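Local coordinates for protein alpha-1,4-endofucoidanase (Mariniflexile fucanivorans, PDB 6DLH) that hydrolyses alpha-1,4 linkages inside fucoidan chains with retention of configuration, as a GH107 enzyme related to GH29 alpha-L-fucosidases, at residues L46-F56 against T379-E390. Residues are numbered along the deposited sequence; the frame is centred on the assembly and turned at random.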
loop_
_atom_site.group_PDB
_atom_site.type_symbol
_atom_site.label_atom_id
_atom_site.label_comp_id
_atom_site.label_asym_id
_atom_site.label_seq_id
_atom_site.Cartn_x
_atom_site.Cartn_y
_atom_site.Cartn_z
ATOM N N LEU A 46 16.710 -3.063 11.460
ATOM C CA LEU A 46 16.195 -1.714 11.299
ATOM C C LEU A 46 15.076 -1.726 10.260
ATOM O O LEU A 46 15.298 -2.117 9.113
ATOM C CB LEU A 46 17.349 -0.810 10.851
ATOM C CG LEU A 46 16.968 0.620 10.460
ATOM C CD1 LEU A 46 16.373 1.363 11.653
ATOM C CD2 LEU A 46 18.185 1.367 9.940
ATOM N N GLY A 47 13.882 -1.275 10.666
ATOM C CA GLY A 47 12.725 -1.298 9.780
ATOM C C GLY A 47 12.133 0.087 9.530
ATOM O O GLY A 47 12.410 1.032 10.262
ATOM N N MET A 48 11.318 0.191 8.474
ATOM C CA MET A 48 10.643 1.424 8.104
ATOM C C MET A 48 9.163 1.108 7.896
ATOM O O MET A 48 8.766 -0.059 7.950
ATOM C CB MET A 48 11.232 2.008 6.814
ATOM C CG MET A 48 12.747 2.099 6.825
ATOM S SD MET A 48 13.442 2.837 5.325
ATOM C CE MET A 48 13.178 4.589 5.602
ATOM N N LEU A 49 8.353 2.153 7.670
ATOM C CA LEU A 49 6.919 1.973 7.522
ATOM C C LEU A 49 6.442 2.699 6.272
ATOM O O LEU A 49 6.724 3.885 6.103
ATOM C CB LEU A 49 6.189 2.509 8.762
ATOM C CG LEU A 49 4.662 2.448 8.678
ATOM C CD1 LEU A 49 4.185 1.006 8.633
ATOM C CD2 LEU A 49 3.999 3.186 9.838
ATOM N N TRP A 50 5.685 1.979 5.432
ATOM C CA TRP A 50 5.107 2.543 4.221
ATOM C C TRP A 50 3.604 2.280 4.205
ATOM O O TRP A 50 3.158 1.148 3.989
ATOM C CB TRP A 50 5.821 1.979 2.984
ATOM C CG TRP A 50 5.537 2.697 1.703
ATOM C CD1 TRP A 50 6.162 3.811 1.221
ATOM C CD2 TRP A 50 4.573 2.318 0.702
ATOM N NE1 TRP A 50 5.651 4.158 -0.001
ATOM C CE2 TRP A 50 4.673 3.262 -0.344
ATOM C CE3 TRP A 50 3.635 1.283 0.593
ATOM C CZ2 TRP A 50 3.875 3.189 -1.486
ATOM C CZ3 TRP A 50 2.848 1.212 -0.537
ATOM C CH2 TRP A 50 2.964 2.157 -1.557
ATOM N N LEU A 51 2.828 3.334 4.483
ATOM C CA LEU A 51 1.414 3.150 4.767
ATOM C C LEU A 51 0.600 4.239 4.072
ATOM O O LEU A 51 0.488 5.365 4.557
ATOM C CB LEU A 51 1.203 3.123 6.288
ATOM C CG LEU A 51 -0.233 2.972 6.792
ATOM C CD1 LEU A 51 -0.876 1.700 6.256
ATOM C CD2 LEU A 51 -0.282 2.981 8.318
ATOM N N PRO A 52 0.024 3.941 2.886
ATOM C CA PRO A 52 -0.965 4.829 2.269
ATOM C C PRO A 52 -2.291 4.752 3.021
ATOM O O PRO A 52 -2.551 3.786 3.747
ATOM C CB PRO A 52 -1.131 4.288 0.841
ATOM C CG PRO A 52 0.014 3.310 0.662
ATOM C CD PRO A 52 0.338 2.778 2.047
ATOM N N GLU A 53 -3.119 5.783 2.834
ATOM C CA GLU A 53 -4.386 5.866 3.538
ATOM C C GLU A 53 -5.544 5.926 2.542
ATOM O O GLU A 53 -5.354 6.273 1.375
ATOM C CB GLU A 53 -4.390 7.077 4.467
ATOM C CG GLU A 53 -3.432 6.925 5.636
ATOM C CD GLU A 53 -3.414 8.104 6.589
ATOM O OE1 GLU A 53 -4.452 8.789 6.690
ATOM O OE2 GLU A 53 -2.362 8.337 7.223
ATOM N N ARG A 54 -6.742 5.600 3.050
ATOM C CA ARG A 54 -8.005 5.625 2.323
ATOM C C ARG A 54 -7.882 4.737 1.089
ATOM O O ARG A 54 -7.836 5.231 -0.026
ATOM C CB ARG A 54 -8.426 7.072 2.036
ATOM C CG ARG A 54 -8.368 7.965 3.267
ATOM C CD ARG A 54 -8.974 9.357 3.161
ATOM N NE ARG A 54 -10.431 9.335 3.043
ATOM C CZ ARG A 54 -11.288 9.117 4.042
ATOM N NH1 ARG A 54 -10.857 8.969 5.286
ATOM N NH2 ARG A 54 -12.584 9.043 3.787
ATOM N N THR A 55 -7.796 3.422 1.313
ATOM C CA THR A 55 -7.362 2.495 0.282
ATOM C C THR A 55 -8.549 1.866 -0.444
ATOM O O THR A 55 -8.351 1.145 -1.418
ATOM C CB THR A 55 -6.520 1.356 0.869
ATOM O OG1 THR A 55 -7.372 0.615 1.742
ATOM C CG2 THR A 55 -5.288 1.837 1.608
ATOM N N PHE A 56 -9.766 2.147 0.039
ATOM C CA PHE A 56 -10.987 1.453 -0.347
ATOM C C PHE A 56 -11.472 1.910 -1.725
ATOM O O PHE A 56 -11.045 2.947 -2.228
ATOM C CB PHE A 56 -12.076 1.749 0.688
ATOM C CG PHE A 56 -12.124 3.195 1.115
ATOM C CD1 PHE A 56 -12.555 4.185 0.240
ATOM C CD2 PHE A 56 -11.708 3.574 2.383
ATOM C CE1 PHE A 56 -12.576 5.519 0.627
ATOM C CE2 PHE A 56 -11.738 4.906 2.770
ATOM C CZ PHE A 56 -12.173 5.878 1.895
ATOM N N THR A 379 10.959 -1.116 14.130
ATOM C CA THR A 379 10.212 -0.597 12.999
ATOM C C THR A 379 9.974 0.888 13.236
ATOM O O THR A 379 9.111 1.248 14.026
ATOM C CB THR A 379 8.837 -1.264 12.857
ATOM O OG1 THR A 379 8.999 -2.680 12.870
ATOM C CG2 THR A 379 8.128 -0.855 11.585
ATOM N N TRP A 380 10.746 1.751 12.571
ATOM C CA TRP A 380 10.445 3.166 12.680
ATOM C C TRP A 380 9.161 3.454 11.918
ATOM O O TRP A 380 9.001 3.018 10.779
ATOM C CB TRP A 380 11.603 4.038 12.178
ATOM C CG TRP A 380 12.623 4.280 13.246
ATOM C CD1 TRP A 380 13.847 3.685 13.374
ATOM C CD2 TRP A 380 12.471 5.150 14.380
ATOM N NE1 TRP A 380 14.485 4.156 14.490
ATOM C CE2 TRP A 380 13.660 5.048 15.132
ATOM C CE3 TRP A 380 11.462 6.017 14.812
ATOM C CZ2 TRP A 380 13.863 5.797 16.289
ATOM C CZ3 TRP A 380 11.660 6.755 15.958
ATOM C CH2 TRP A 380 12.843 6.633 16.686
ATOM N N GLY A 381 8.252 4.177 12.577
ATOM C CA GLY A 381 7.159 4.818 11.875
ATOM C C GLY A 381 7.707 6.007 11.097
ATOM O O GLY A 381 7.782 7.110 11.639
ATOM N N THR A 382 8.093 5.752 9.839
ATOM C CA THR A 382 8.725 6.720 8.957
ATOM C C THR A 382 7.653 7.475 8.184
ATOM O O THR A 382 6.845 6.858 7.499
ATOM C CB THR A 382 9.676 6.016 7.973
ATOM O OG1 THR A 382 8.951 4.986 7.288
ATOM C CG2 THR A 382 10.894 5.421 8.648
ATOM N N PRO A 383 7.617 8.828 8.243
ATOM C CA PRO A 383 6.555 9.600 7.591
ATOM C C PRO A 383 6.741 9.839 6.088
ATOM O O PRO A 383 7.813 10.241 5.627
ATOM C CB PRO A 383 6.635 10.952 8.317
ATOM C CG PRO A 383 8.103 11.097 8.684
ATOM C CD PRO A 383 8.579 9.682 8.959
ATOM N N LEU A 384 5.663 9.608 5.330
ATOM C CA LEU A 384 5.603 9.989 3.932
ATOM C C LEU A 384 5.005 11.391 3.846
ATOM O O LEU A 384 4.387 11.858 4.803
ATOM C CB LEU A 384 4.742 8.968 3.183
ATOM C CG LEU A 384 5.171 7.513 3.334
ATOM C CD1 LEU A 384 4.170 6.586 2.656
ATOM C CD2 LEU A 384 6.583 7.290 2.793
ATOM N N VAL A 385 5.174 12.048 2.695
ATOM C CA VAL A 385 4.771 13.440 2.540
ATOM C C VAL A 385 3.244 13.597 2.587
ATOM O O VAL A 385 2.745 14.488 3.268
ATOM C CB VAL A 385 5.395 14.063 1.274
ATOM C CG1 VAL A 385 4.701 15.355 0.845
ATOM C CG2 VAL A 385 6.893 14.278 1.447
ATOM N N ARG A 386 2.506 12.756 1.847
ATOM C CA ARG A 386 1.053 12.840 1.810
ATOM C C ARG A 386 0.479 11.452 1.534
ATOM O O ARG A 386 0.650 10.890 0.451
ATOM C CB ARG A 386 0.608 13.874 0.768
ATOM C CG ARG A 386 -0.828 14.356 0.927
ATOM C CD ARG A 386 -1.316 15.228 -0.220
ATOM N NE ARG A 386 -0.517 16.426 -0.413
ATOM C CZ ARG A 386 0.209 16.693 -1.491
ATOM N NH1 ARG A 386 0.048 15.995 -2.603
ATOM N NH2 ARG A 386 1.109 17.657 -1.450
ATOM N N THR A 387 -0.220 10.901 2.527
ATOM C CA THR A 387 -0.566 9.491 2.492
ATOM C C THR A 387 -1.969 9.255 1.933
ATOM O O THR A 387 -2.274 8.144 1.509
ATOM C CB THR A 387 -0.401 8.861 3.881
ATOM O OG1 THR A 387 -1.190 9.642 4.780
ATOM C CG2 THR A 387 1.044 8.808 4.331
ATOM N N ASN A 388 -2.822 10.289 1.952
ATOM C CA ASN A 388 -4.212 10.177 1.521
ATOM C C ASN A 388 -4.284 9.979 0.006
ATOM O O ASN A 388 -3.979 10.897 -0.746
ATOM C CB ASN A 388 -5.005 11.419 1.941
ATOM C CG ASN A 388 -6.471 11.400 1.550
ATOM O OD1 ASN A 388 -6.932 10.513 0.831
ATOM N ND2 ASN A 388 -7.213 12.385 2.028
ATOM N N LEU A 389 -4.721 8.791 -0.429
ATOM C CA LEU A 389 -4.757 8.435 -1.841
ATOM C C LEU A 389 -5.775 9.270 -2.622
ATOM O O LEU A 389 -5.726 9.294 -3.849
ATOM C CB LEU A 389 -5.064 6.942 -1.994
ATOM C CG LEU A 389 -3.992 5.967 -1.501
ATOM C CD1 LEU A 389 -4.508 4.532 -1.530
ATOM C CD2 LEU A 389 -2.717 6.084 -2.320
ATOM N N GLU A 390 -6.695 9.947 -1.921
ATOM C CA GLU A 390 -7.728 10.741 -2.574
ATOM C C GLU A 390 -7.271 12.192 -2.739
ATOM O O GLU A 390 -8.019 13.009 -3.276
ATOM C CB GLU A 390 -9.034 10.715 -1.773
ATOM C CG GLU A 390 -9.638 9.330 -1.598
ATOM C CD GLU A 390 -10.829 9.252 -0.646
ATOM O OE1 GLU A 390 -10.933 10.107 0.263
ATOM O OE2 GLU A 390 -11.658 8.331 -0.814
HETATM O O HOH W 1 -3.592 11.859 5.533
#
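Gly47 and Thr379 pair in parallel where the first strand of the catalytic domain's parallel sheet, 46-49, meets a late one, 377-379, the kind of junction that closes a (beta/alpha)-barrel between its first strand and its last strands. Trp380 N donates to Gly47 O (2.9 Å). Two residues on, a side chain takes over from the backbone: Thr382, its OG1 set between backbone N and carbonyl carbon (chi1 54°), accepts from Leu49 N at 2.9 Å, while its CG2 packs on CB and CE of Met48. Beyond the strands, Leu384 lays CD1 over one face of the Trp50 indole, a CH-pi contact 4.1 Å from the five-membered ring's centroid; Leu395 O holds that indole's NE1. Where 379-390 returns, Glu53 bonds through both backbone groups, its N to Thr387 O and its O receiving Leu389 N. The Glu53 carboxylate also reaches Thr387 OG1 in a weak bond and is held by Asn352, whose ND2 serves Leu51 O as well. Arg54 then runs its CD past Asn388 OD1 to form a salt bridge, NE to Glu390 OE1 (2.9 Å); OE1 lies near the guanidinium plane, whereas NE meets it from 56° out of the carboxylate plane. A methionine in place of Arg54 would probably leave Glu390 OE1 without its cationic mate, with the carboxylate still tied through OE2 to Asn59. Glu390 OE2 takes a hydrogen bond from Asn59 ND2 and sits 3.3 Å from Phe56 CE1. Asn388 forms an Asx turn, its OD1 accepting from Glu390 N at 2.8 Å.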